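Side-chain contacts in malonyl CoA:acyl carrier protein malonyltransferase (Streptomyces coelicolor, PDB 1NM2), which probably transfers the malonyl group from coenzyme A to holo acyl carrier protein, supplying the chain-extension unit of fatty acid biosynthesis: residues Gln10-Pro15 with Pro62-Ala67; Val148-Leu153 with Leu158-Val163; Glu263-Leu268 with Arg288-Val293. All coordinates share one frame; numbering follows the deposited sequence.

How the contacts relate
The three contacts follow one another along the chain and none touches another. Contact 1 is the one at the active site: the side chain of Gln10 comes within about 3 Å of the bound acetate that mimics a malonyl group, and the side chain of Gln13 is about 13 Å from the nickel ion. Contact 2 belongs to the mixed, largely antiparallel sheet, its centre 26 Å from that of contact 1, although their nearest atoms are about 7 Å apart. Contact 3 lies at the parallel sheet of the hydrolase-like core, with its centre 25 Å from contact 1 and 23 Å from contact 2.

Contact 1: residues Gln10-Pro15 with Pro62-Ala67; sequences QGAQTP and PLLVAA
Gln13 OE1, which lies beside Leu64 CD1, accepts the backbone N-H of Gly11 at 2.9 Å. The N-H...O angle of 143° shows a moderately bent bond, and the donor stands slightly off the plane of the side-chain carbonyl. Two torsions bring the oxygen back over its own loop: chi1 of 83° sets CG between the backbone N and the carbonyl carbon, and chi2 of -78° bends the chain again. The other end of the amide, NE2, is bonded to Ile54 O, so the group is held at both its oxygen and its nitrogen. Replacing Gln13 with alanine would probably leave Gly11 N and Ile54 O without these partners and give residues 10-13 more freedom to move against Leu64.

Across the contact the packing rests on Leu64, whose two methyls take different partners. Leu64 CD1 reaches the backbone at the start of the loop, 3.5 Å from Gln10 N and 3.6 Å from Gln10 CA, and is 4.0 Å from Gln13 OE1. Leu64 CD2 turns to the other branch of the loop, with Gln13 CB at 4.0 Å and Ala12 CB at 4.3 Å. The side chains of Gln13 and Leu64 cross at about a right angle, which leaves the leucine meeting the base of the glutamine with one methyl and its oxygen with the other. No hydrogen bond joins the two segments.

The loop 10-15 follows strand 3-7, carries the side chain of Gln10 to the acetate that mimics a malonyl group in the active site, and closes over one face of helix 57-75, with Pro278 packing on both Ala12 and Leu64. Other faces of that helix are packed by helix 113-132, through Val65 on Val120, and by helix 27-38, through Ala66 on Trp34.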
ATOM      1  N   GLN A  10       2.644  -2.991   2.750  1.00 21.41           N
ATOM      2  CA  GLN A  10       3.425  -3.899   3.591  1.00 22.74           C
ATOM      3  C   GLN A  10       4.847  -3.424   3.825  1.00 23.60           C
ATOM      4  O   GLN A  10       5.508  -2.917   2.913  1.00 23.66           O
ATOM      5  CB  GLN A  10       3.464  -5.308   2.992  1.00 23.43           C
ATOM      6  CG  GLN A  10       2.188  -6.105   3.200  1.00 27.07           C
ATOM      7  CD  GLN A  10       2.389  -7.591   2.973  1.00 27.08           C
ATOM      8  OE1 GLN A  10       3.222  -8.224   3.623  1.00 27.37           O
ATOM      9  NE2 GLN A  10       1.624  -8.156   2.054  1.00 29.24           N
ATOM     10  N   GLY A  11       5.318  -3.617   5.053  1.00 23.17           N
ATOM     11  CA  GLY A  11       6.657  -3.189   5.409  1.00 22.68           C
ATOM     12  C   GLY A  11       6.593  -1.971   6.309  1.00 23.44           C
ATOM     13  O   GLY A  11       7.495  -1.733   7.110  1.00 24.06           O
ATOM     14  N   ALA A  12       5.518  -1.201   6.178  1.00 22.40           N
ATOM     15  CA  ALA A  12       5.334   0.005   6.975  1.00 22.20           C
ATOM     16  C   ALA A  12       4.992  -0.283   8.436  1.00 22.10           C
ATOM     17  O   ALA A  12       5.335   0.497   9.326  1.00 20.92           O
ATOM     18  CB  ALA A  12       4.243   0.880   6.350  1.00 19.25           C
ATOM     19  N   GLN A  13       4.321  -1.403   8.682  1.00 21.72           N
ATOM     20  CA  GLN A  13       3.925  -1.760  10.037  1.00 21.05           C
ATOM     21  C   GLN A  13       5.089  -2.215  10.918  1.00 21.31           C
ATOM     22  O   GLN A  13       6.027  -2.856  10.445  1.00 21.44           O
ATOM     23  CB  GLN A  13       2.858  -2.863  10.004  1.00 18.85           C
ATOM     24  CG  GLN A  13       3.407  -4.273   9.848  1.00 17.80           C
ATOM     25  CD  GLN A  13       3.813  -4.632   8.426  1.00 17.50           C
ATOM     26  OE1 GLN A  13       3.860  -3.784   7.532  1.00 16.42           O
ATOM     27  NE2 GLN A  13       4.117  -5.907   8.217  1.00 16.23           N
ATOM     28  N   THR A  14       5.018  -1.871  12.199  1.00 19.42           N
ATOM     29  CA  THR A  14       6.037  -2.263  13.171  1.00 20.71           C
ATOM     30  C   THR A  14       5.330  -2.657  14.464  1.00 19.87           C
ATOM     31  O   THR A  14       4.200  -2.235  14.711  1.00 20.82           O
ATOM     32  CB  THR A  14       7.025  -1.116  13.479  1.00 21.43           C
ATOM     33  OG1 THR A  14       6.301   0.043  13.910  1.00 21.37           O
ATOM     34  CG2 THR A  14       7.857  -0.788  12.251  1.00 21.23           C
ATOM     35  N   PRO A  15       5.984  -3.469  15.310  1.00 20.32           N
ATOM     36  CA  PRO A  15       5.381  -3.902  16.573  1.00 19.37           C
ATOM     37  C   PRO A  15       4.863  -2.755  17.439  1.00 19.90           C
ATOM     38  O   PRO A  15       5.578  -1.784  17.683  1.00 18.58           O
ATOM     39  CB  PRO A  15       6.520  -4.662  17.250  1.00 20.18           C
ATOM     40  CG  PRO A  15       7.283  -5.222  16.096  1.00 22.04           C
ATOM     41  CD  PRO A  15       7.336  -4.036  15.159  1.00 20.77           C
ATOM     42  N   PRO A  62      -4.715  -6.635   6.480  1.00 15.90           N
ATOM     43  CA  PRO A  62      -5.872  -6.025   7.155  1.00 15.58           C
ATOM     44  C   PRO A  62      -5.475  -5.042   8.265  1.00 15.75           C
ATOM     45  O   PRO A  62      -6.166  -4.056   8.504  1.00 14.67           O
ATOM     46  CB  PRO A  62      -6.648  -7.231   7.692  1.00 15.88           C
ATOM     47  CG  PRO A  62      -5.593  -8.295   7.844  1.00 17.04           C
ATOM     48  CD  PRO A  62      -4.762  -8.102   6.583  1.00 16.26           C
ATOM     49  N   LEU A  63      -4.370  -5.318   8.948  1.00 15.59           N
ATOM     50  CA  LEU A  63      -3.900  -4.435  10.010  1.00 16.28           C
ATOM     51  C   LEU A  63      -3.561  -3.054   9.448  1.00 14.71           C
ATOM     52  O   LEU A  63      -3.910  -2.032  10.037  1.00 14.26           O
ATOM     53  CB  LEU A  63      -2.666  -5.032  10.691  1.00 17.04           C
ATOM     54  CG  LEU A  63      -1.996  -4.194  11.787  1.00 17.86           C
ATOM     55  CD1 LEU A  63      -2.995  -3.860  12.894  1.00 17.88           C
ATOM     56  CD2 LEU A  63      -0.822  -4.989  12.367  1.00 18.83           C
ATOM     57  N   LEU A  64      -2.873  -3.028   8.310  1.00 14.81           N
ATOM     58  CA  LEU A  64      -2.496  -1.768   7.677  1.00 14.45           C
ATOM     59  C   LEU A  64      -3.720  -0.966   7.250  1.00 15.33           C
ATOM     60  O   LEU A  64      -3.757   0.253   7.422  1.00 17.16           O
ATOM     61  CB  LEU A  64      -1.603  -2.032   6.453  1.00 16.02           C
ATOM     62  CG  LEU A  64      -0.146  -2.383   6.768  1.00 15.64           C
ATOM     63  CD1 LEU A  64       0.544  -2.953   5.542  1.00 17.90           C
ATOM     64  CD2 LEU A  64       0.562  -1.129   7.260  1.00 17.25           C
ATOM     65  N   VAL A  65      -4.721  -1.647   6.701  1.00 14.37           N
ATOM     66  CA  VAL A  65      -5.935  -0.972   6.247  1.00 14.48           C
ATOM     67  C   VAL A  65      -6.709  -0.373   7.424  1.00 15.80           C
ATOM     68  O   VAL A  65      -7.174   0.768   7.357  1.00 16.12           O
ATOM     69  CB  VAL A  65      -6.850  -1.938   5.449  1.00 13.94           C
ATOM     70  CG1 VAL A  65      -8.140  -1.233   5.055  1.00 11.39           C
ATOM     71  CG2 VAL A  65      -6.124  -2.422   4.177  1.00 13.01           C
ATOM     72  N   ALA A  66      -6.836  -1.137   8.504  1.00 14.47           N
ATOM     73  CA  ALA A  66      -7.541  -0.654   9.686  1.00 16.81           C
ATOM     74  C   ALA A  66      -6.825   0.561  10.261  1.00 16.64           C
ATOM     75  O   ALA A  66      -7.466   1.505  10.723  1.00 17.85           O
ATOM     76  CB  ALA A  66      -7.629  -1.754  10.738  1.00 18.71           C
ATOM     77  N   ALA A  67      -5.497   0.534  10.240  1.00 15.51           N
ATOM     78  CA  ALA A  67      -4.709   1.651  10.760  1.00 17.52           C
ATOM     79  C   ALA A  67      -4.945   2.913   9.929  1.00 16.51           C
ATOM     80  O   ALA A  67      -5.100   4.005  10.477  1.00 16.99           O
ATOM     81  CB  ALA A  67      -3.219   1.295  10.754  1.00 16.63           C
TER

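Contact 2: residues Val148-Leu153 with Leu158-Val163; sequences VSVAHL and LTPANV
Helix 148-153 and strand 159-163 run at 125° to each other, their axes coming to 8.1 Å, and they draw together where Leu153 meets Leu158. Here Leu158 N donates to Leu153 O at 2.9 Å with an N-H...O angle of 151°, the donor tilted well off the carbonyl plane. Leu153 O also has Leu158 CD2 3.2 Å away, so a short apolar branch of the donor residue lies alongside the polar link.

Leu153 carries most of the side-chain packing. Its CG sits between the backbone N and the carbonyl carbon, chi1 67°, a setting that sends CD1 across to the chain entering the strand. Leu153 CD1 then lies 3.5 Å from Leu158 O and 3.8 Å from Leu158 CB, and continues along the chain to Pro160 CD at 4.0 Å. One methyl therefore spans three consecutive residues, touching the backbone between Thr159 and Pro160 as well as the side chains at either end. One helical turn earlier, Val150 extends the patch by placing CG2 4.3 Å from Pro160 CB. The ring of Pro160 thus receives a methyl from each of two helix residues, while its backbone forms the centre of an inverse gamma turn. Ile169 of strand 168-172 packs on both Val150 and Leu153.

Beyond the proline, Ala161 and Asn162 form a classic beta bulge opposite Val170, and Asn162 touches His97 of the putative nucleophile elbow. The connection from strand 136-143 through helix 146-155 to strand 159-165, with strand 168-172 inserted between the two strands, is the first beta-alpha-beta unit of a ferredoxin-like subdomain, as found in other malonyl transferases of this family.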
ATOM      1  N   VAL A 148      18.044   0.476 -17.144  1.00 19.02           N
ATOM      2  CA  VAL A 148      19.060  -0.553 -17.357  1.00 18.05           C
ATOM      3  C   VAL A 148      18.797  -1.704 -16.381  1.00 17.67           C
ATOM      4  O   VAL A 148      18.931  -2.877 -16.730  1.00 17.18           O
ATOM      5  CB  VAL A 148      20.483   0.003 -17.108  1.00 18.59           C
ATOM      6  CG1 VAL A 148      21.506  -1.127 -17.146  1.00 18.04           C
ATOM      7  CG2 VAL A 148      20.818   1.063 -18.158  1.00 20.22           C
ATOM      8  N   SER A 149      18.416  -1.357 -15.158  1.00 15.65           N
ATOM      9  CA  SER A 149      18.130  -2.362 -14.141  1.00 17.65           C
ATOM     10  C   SER A 149      16.938  -3.216 -14.529  1.00 16.42           C
ATOM     11  O   SER A 149      16.962  -4.432 -14.365  1.00 18.83           O
ATOM     12  CB  SER A 149      17.865  -1.697 -12.790  1.00 16.66           C
ATOM     13  OG  SER A 149      19.080  -1.362 -12.155  1.00 16.73           O
ATOM     14  N   VAL A 150      15.892  -2.576 -15.036  1.00 16.42           N
ATOM     15  CA  VAL A 150      14.698  -3.295 -15.459  1.00 16.70           C
ATOM     16  C   VAL A 150      15.051  -4.240 -16.608  1.00 17.63           C
ATOM     17  O   VAL A 150      14.685  -5.416 -16.592  1.00 16.83           O
ATOM     18  CB  VAL A 150      13.597  -2.313 -15.915  1.00 17.12           C
ATOM     19  CG1 VAL A 150      12.468  -3.067 -16.619  1.00 16.40           C
ATOM     20  CG2 VAL A 150      13.055  -1.566 -14.702  1.00 17.98           C
ATOM     21  N   ALA A 151      15.773  -3.724 -17.599  1.00 16.72           N
ATOM     22  CA  ALA A 151      16.175  -4.537 -18.745  1.00 15.99           C
ATOM     23  C   ALA A 151      16.927  -5.784 -18.290  1.00 16.27           C
ATOM     24  O   ALA A 151      16.649  -6.888 -18.744  1.00 17.42           O
ATOM     25  CB  ALA A 151      17.052  -3.711 -19.690  1.00 16.28           C
ATOM     26  N   HIS A 152      17.879  -5.598 -17.379  1.00 17.06           N
ATOM     27  CA  HIS A 152      18.686  -6.699 -16.868  1.00 17.65           C
ATOM     28  C   HIS A 152      17.875  -7.731 -16.087  1.00 18.65           C
ATOM     29  O   HIS A 152      17.913  -8.922 -16.404  1.00 18.53           O
ATOM     30  CB  HIS A 152      19.810  -6.159 -15.976  1.00 19.21           C
ATOM     31  CG  HIS A 152      20.766  -7.210 -15.504  1.00 19.35           C
ATOM     32  ND1 HIS A 152      21.836  -7.638 -16.260  1.00 21.86           N
ATOM     33  CD2 HIS A 152      20.799  -7.939 -14.363  1.00 20.72           C
ATOM     34  CE1 HIS A 152      22.488  -8.583 -15.605  1.00 23.01           C
ATOM     35  NE2 HIS A 152      21.879  -8.784 -14.450  1.00 20.62           N
ATOM     36  N   LEU A 153      17.147  -7.289 -15.063  1.00 17.67           N
ATOM     37  CA  LEU A 153      16.360  -8.224 -14.266  1.00 18.35           C
ATOM     38  C   LEU A 153      15.339  -8.975 -15.119  1.00 19.13           C
ATOM     39  O   LEU A 153      15.137 -10.172 -14.928  1.00 17.83           O
ATOM     40  CB  LEU A 153      15.662  -7.498 -13.109  1.00 18.19           C
ATOM     41  CG  LEU A 153      14.559  -6.489 -13.426  1.00 19.00           C
ATOM     42  CD1 LEU A 153      13.223  -7.209 -13.515  1.00 15.41           C
ATOM     43  CD2 LEU A 153      14.518  -5.427 -12.325  1.00 16.96           C
ATOM     44  N   LEU A 158      13.043 -12.044 -14.239  1.00 15.84           N
ATOM     45  CA  LEU A 158      12.328 -11.391 -13.149  1.00 17.39           C
ATOM     46  C   LEU A 158      11.392 -10.321 -13.704  1.00 17.02           C
ATOM     47  O   LEU A 158      11.469  -9.965 -14.875  1.00 18.21           O
ATOM     48  CB  LEU A 158      13.314 -10.722 -12.184  1.00 16.99           C
ATOM     49  CG  LEU A 158      14.375 -11.526 -11.423  1.00 19.65           C
ATOM     50  CD1 LEU A 158      13.708 -12.624 -10.630  1.00 20.97           C
ATOM     51  CD2 LEU A 158      15.404 -12.088 -12.383  1.00 20.24           C
ATOM     52  N   THR A 159      10.513  -9.804 -12.855  1.00 16.24           N
ATOM     53  CA  THR A 159       9.603  -8.754 -13.277  1.00 18.98           C
ATOM     54  C   THR A 159       9.787  -7.570 -12.330  1.00 17.75           C
ATOM     55  O   THR A 159      10.099  -7.748 -11.152  1.00 18.50           O
ATOM     56  CB  THR A 159       8.134  -9.205 -13.206  1.00 19.73           C
ATOM     57  OG1 THR A 159       7.723  -9.257 -11.838  1.00 26.70           O
ATOM     58  CG2 THR A 159       7.966 -10.577 -13.816  1.00 18.27           C
ATOM     59  N   PRO A 160       9.634  -6.342 -12.841  1.00 18.14           N
ATOM     60  CA  PRO A 160       9.794  -5.172 -11.975  1.00 19.14           C
ATOM     61  C   PRO A 160       8.491  -4.970 -11.201  1.00 18.41           C
ATOM     62  O   PRO A 160       7.661  -4.133 -11.565  1.00 20.28           O
ATOM     63  CB  PRO A 160      10.073  -4.052 -12.971  1.00 17.99           C
ATOM     64  CG  PRO A 160       9.215  -4.448 -14.139  1.00 18.53           C
ATOM     65  CD  PRO A 160       9.465  -5.941 -14.249  1.00 19.26           C
ATOM     66  N   ALA A 161       8.324  -5.757 -10.142  1.00 18.27           N
ATOM     67  CA  ALA A 161       7.129  -5.732  -9.297  1.00 17.39           C
ATOM     68  C   ALA A 161       6.806  -4.376  -8.675  1.00 19.12           C
ATOM     69  O   ALA A 161       5.638  -4.028  -8.492  1.00 20.04           O
ATOM     70  CB  ALA A 161       7.259  -6.788  -8.204  1.00 17.88           C
ATOM     71  N   ASN A 162       7.843  -3.618  -8.336  1.00 18.45           N
ATOM     72  CA  ASN A 162       7.669  -2.298  -7.747  1.00 18.90           C
ATOM     73  C   ASN A 162       8.514  -1.274  -8.491  1.00 18.68           C
ATOM     74  O   ASN A 162       9.725  -1.449  -8.627  1.00 19.04           O
ATOM     75  CB  ASN A 162       8.136  -2.263  -6.284  1.00 19.26           C
ATOM     76  CG  ASN A 162       7.062  -2.666  -5.286  1.00 18.22           C
ATOM     77  OD1 ASN A 162       7.192  -2.369  -4.103  1.00 22.76           O
ATOM     78  ND2 ASN A 162       6.023  -3.352  -5.737  1.00 16.31           N
ATOM     79  N   VAL A 163       7.873  -0.220  -8.980  1.00 17.97           N
ATOM     80  CA  VAL A 163       8.576   0.889  -9.628  1.00 18.30           C
ATOM     81  C   VAL A 163       8.074   2.032  -8.753  1.00 18.05           C
ATOM     82  O   VAL A 163       7.018   2.614  -9.006  1.00 18.40           O
ATOM     83  CB  VAL A 163       8.145   1.089 -11.088  1.00 17.29           C
ATOM     84  CG1 VAL A 163       8.942   2.235 -11.711  1.00 17.67           C
ATOM     85  CG2 VAL A 163       8.397  -0.194 -11.875  1.00 17.43           C
TER

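Contact 3: residues Glu263-Leu268 with Arg288-Val293; sequences ETFKEL and RALPGV
Lys266 lies across the end of Leu290, and its chain can be followed atom by atom along one leucine methyl. Lys266 CB is still 4.9 Å from Leu290 CD2. Lys266 CG closes to 3.5 Å from Leu290 CD2, because chi1 of -60° places it beside the backbone N and anti to the carbonyl carbon. Lys266 CD stands back a little, at 4.0 Å from Leu290 CD2. Lys266 CE returns to 3.4 Å from Leu290 CD2: the zigzag of the extended chain brings CG and CE, two bonds apart, against the same methyl, and the packing here is tight. Lys266 CE also comes within 3.6 Å of Ala289 O, a backbone carbonyl of the last helical residue. NZ makes no hydrogen bond to that oxygen; the bond of Lys266 NZ is a salt bridge with Glu263 OE2 at 2.8 Å. The ammonium meets the carboxylate from above, 40° out of its plane, and the bridge ties the tip of Lys266 back to its own helix, which probably limits where the aliphatic part can cross the leucine.

The second methyl of Leu290 has a different partner. Leu290 CD1 approaches the edge of the Phe265 ring, near the ring plane, at 4.3 Å from Phe265 CD1. Leu290 is thereby divided between an aromatic edge deeper in the protein and a lysine chain toward the surface.

Leu290 also begins a type II beta turn that ends at Val293, with Gly292 taking the positive phi that such a turn needs. Phe265, Leu290 and Val293 all touch Ile273 of strand 272-275. Strand 272-275, helix 281-289 and the adjacent parallel strand 294-297 form a beta-alpha-beta crossover, and the contact packs helix 258-267 against its return loop, within the alpha/beta hydrolase-like core.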
ATOM      1  N   GLU A 263       3.726  11.055 -10.599  1.00 19.53           N
ATOM      2  CA  GLU A 263       3.735  11.902 -11.791  1.00 21.34           C
ATOM      3  C   GLU A 263       2.344  12.521 -11.945  1.00 20.35           C
ATOM      4  O   GLU A 263       2.198  13.685 -12.310  1.00 18.99           O
ATOM      5  CB  GLU A 263       4.060  11.082 -13.044  1.00 24.37           C
ATOM      6  CG  GLU A 263       5.506  10.630 -13.156  1.00 29.67           C
ATOM      7  CD  GLU A 263       6.472  11.800 -13.228  1.00 33.40           C
ATOM      8  OE1 GLU A 263       6.206  12.738 -14.013  1.00 35.26           O
ATOM      9  OE2 GLU A 263       7.492  11.778 -12.505  1.00 35.39           O
ATOM     10  N   THR A 264       1.318  11.724 -11.664  1.00 20.15           N
ATOM     11  CA  THR A 264      -0.057  12.193 -11.758  1.00 18.73           C
ATOM     12  C   THR A 264      -0.344  13.243 -10.680  1.00 19.43           C
ATOM     13  O   THR A 264      -1.058  14.219 -10.931  1.00 19.01           O
ATOM     14  CB  THR A 264      -1.034  11.005 -11.644  1.00 19.24           C
ATOM     15  OG1 THR A 264      -0.974  10.245 -12.857  1.00 15.89           O
ATOM     16  CG2 THR A 264      -2.462  11.478 -11.413  1.00 17.94           C
ATOM     17  N   PHE A 265       0.216  13.059  -9.487  1.00 19.11           N
ATOM     18  CA  PHE A 265       0.011  14.036  -8.412  1.00 19.80           C
ATOM     19  C   PHE A 265       0.549  15.385  -8.925  1.00 21.56           C
ATOM     20  O   PHE A 265      -0.037  16.439  -8.679  1.00 20.91           O
ATOM     21  CB  PHE A 265       0.775  13.629  -7.136  1.00 18.16           C
ATOM     22  CG  PHE A 265       0.321  12.326  -6.515  1.00 16.10           C
ATOM     23  CD1 PHE A 265       1.140  11.668  -5.597  1.00 16.18           C
ATOM     24  CD2 PHE A 265      -0.903  11.747  -6.847  1.00 16.43           C
ATOM     25  CE1 PHE A 265       0.751  10.453  -5.024  1.00 14.26           C
ATOM     26  CE2 PHE A 265      -1.298  10.531  -6.279  1.00 14.33           C
ATOM     27  CZ  PHE A 265      -0.465   9.885  -5.365  1.00 13.26           C
ATOM     28  N   LYS A 266       1.671  15.336  -9.641  1.00 22.40           N
ATOM     29  CA  LYS A 266       2.277  16.541 -10.202  1.00 25.19           C
ATOM     30  C   LYS A 266       1.320  17.170 -11.204  1.00 26.64           C
ATOM     31  O   LYS A 266       1.051  18.373 -11.160  1.00 26.79           O
ATOM     32  CB  LYS A 266       3.581  16.207 -10.926  1.00 26.32           C
ATOM     33  CG  LYS A 266       4.671  15.576 -10.071  1.00 28.31           C
ATOM     34  CD  LYS A 266       5.929  15.395 -10.911  1.00 29.48           C
ATOM     35  CE  LYS A 266       6.960  14.519 -10.228  1.00 32.25           C
ATOM     36  NZ  LYS A 266       8.081  14.200 -11.160  1.00 33.13           N
ATOM     37  N   GLU A 267       0.816  16.347 -12.118  1.00 27.96           N
ATOM     38  CA  GLU A 267      -0.117  16.810 -13.135  1.00 29.78           C
ATOM     39  C   GLU A 267      -1.347  17.438 -12.488  1.00 28.84           C
ATOM     40  O   GLU A 267      -1.989  18.304 -13.077  1.00 29.44           O
ATOM     41  CB  GLU A 267      -0.535  15.642 -14.040  1.00 33.59           C
ATOM     42  CG  GLU A 267       0.610  15.046 -14.855  1.00 39.43           C
ATOM     43  CD  GLU A 267       0.171  13.898 -15.756  1.00 43.27           C
ATOM     44  OE1 GLU A 267      -0.256  12.846 -15.228  1.00 45.45           O
ATOM     45  OE2 GLU A 267       0.252  14.048 -16.996  1.00 44.57           O
ATOM     46  N   LEU A 268      -1.671  17.003 -11.274  1.00 27.39           N
ATOM     47  CA  LEU A 268      -2.826  17.535 -10.555  1.00 26.17           C
ATOM     48  C   LEU A 268      -2.450  18.786  -9.760  1.00 24.60           C
ATOM     49  O   LEU A 268      -3.305  19.407  -9.130  1.00 23.55           O
ATOM     50  CB  LEU A 268      -3.401  16.479  -9.600  1.00 26.83           C
ATOM     51  CG  LEU A 268      -4.040  15.194 -10.147  1.00 28.42           C
ATOM     52  CD1 LEU A 268      -4.411  14.285  -8.983  1.00 28.17           C
ATOM     53  CD2 LEU A 268      -5.280  15.522 -10.971  1.00 28.97           C
ATOM     54  N   ARG A 288      11.690  13.007  -2.078  1.00 29.07           N
ATOM     55  CA  ARG A 288      12.690  12.837  -3.121  1.00 29.67           C
ATOM     56  C   ARG A 288      12.156  13.152  -4.511  1.00 28.41           C
ATOM     57  O   ARG A 288      12.762  13.923  -5.253  1.00 28.96           O
ATOM     58  CB  ARG A 288      13.234  11.408  -3.102  1.00 32.25           C
ATOM     59  CG  ARG A 288      14.091  11.097  -1.893  1.00 37.81           C
ATOM     60  CD  ARG A 288      14.752   9.738  -2.022  1.00 42.63           C
ATOM     61  NE  ARG A 288      15.862   9.596  -1.085  1.00 47.79           N
ATOM     62  CZ  ARG A 288      16.931  10.386  -1.071  1.00 49.48           C
ATOM     63  NH1 ARG A 288      17.036  11.379  -1.948  1.00 50.20           N
ATOM     64  NH2 ARG A 288      17.896  10.190  -0.180  1.00 51.22           N
ATOM     65  N   ALA A 289      11.015  12.565  -4.856  1.00 26.26           N
ATOM     66  CA  ALA A 289      10.424  12.759  -6.174  1.00 26.21           C
ATOM     67  C   ALA A 289       9.521  13.984  -6.333  1.00 26.00           C
ATOM     68  O   ALA A 289       9.260  14.417  -7.452  1.00 28.40           O
ATOM     69  CB  ALA A 289       9.655  11.496  -6.577  1.00 25.51           C
ATOM     70  N   LEU A 290       9.041  14.543  -5.230  1.00 25.71           N
ATOM     71  CA  LEU A 290       8.153  15.697  -5.316  1.00 25.03           C
ATOM     72  C   LEU A 290       8.671  16.916  -4.558  1.00 25.26           C
ATOM     73  O   LEU A 290       8.078  17.346  -3.565  1.00 23.06           O
ATOM     74  CB  LEU A 290       6.761  15.312  -4.803  1.00 24.00           C
ATOM     75  CG  LEU A 290       6.142  14.122  -5.543  1.00 23.88           C
ATOM     76  CD1 LEU A 290       4.867  13.671  -4.849  1.00 24.18           C
ATOM     77  CD2 LEU A 290       5.871  14.513  -6.988  1.00 24.01           C
ATOM     78  N   PRO A 291       9.785  17.501  -5.030  1.00 25.88           N
ATOM     79  CA  PRO A 291      10.357  18.677  -4.369  1.00 25.22           C
ATOM     80  C   PRO A 291       9.390  19.859  -4.386  1.00 25.98           C
ATOM     81  O   PRO A 291       8.702  20.092  -5.380  1.00 25.15           O
ATOM     82  CB  PRO A 291      11.624  18.941  -5.179  1.00 26.10           C
ATOM     83  CG  PRO A 291      11.243  18.473  -6.552  1.00 26.45           C
ATOM     84  CD  PRO A 291      10.526  17.176  -6.263  1.00 26.10           C
ATOM     85  N   GLY A 292       9.332  20.596  -3.280  1.00 26.24           N
ATOM     86  CA  GLY A 292       8.440  21.737  -3.204  1.00 26.23           C
ATOM     87  C   GLY A 292       7.069  21.390  -2.653  1.00 27.33           C
ATOM     88  O   GLY A 292       6.238  22.276  -2.441  1.00 28.64           O
ATOM     89  N   VAL A 293       6.828  20.102  -2.422  1.00 25.85           N
ATOM     90  CA  VAL A 293       5.548  19.647  -1.887  1.00 24.33           C
ATOM     91  C   VAL A 293       5.652  19.386  -0.384  1.00 23.87           C
ATOM     92  O   VAL A 293       6.571  18.697   0.064  1.00 23.04           O
ATOM     93  CB  VAL A 293       5.093  18.346  -2.584  1.00 24.65           C
ATOM     94  CG1 VAL A 293       3.782  17.866  -1.988  1.00 24.62           C
ATOM     95  CG2 VAL A 293       4.942  18.590  -4.081  1.00 24.81           C
TER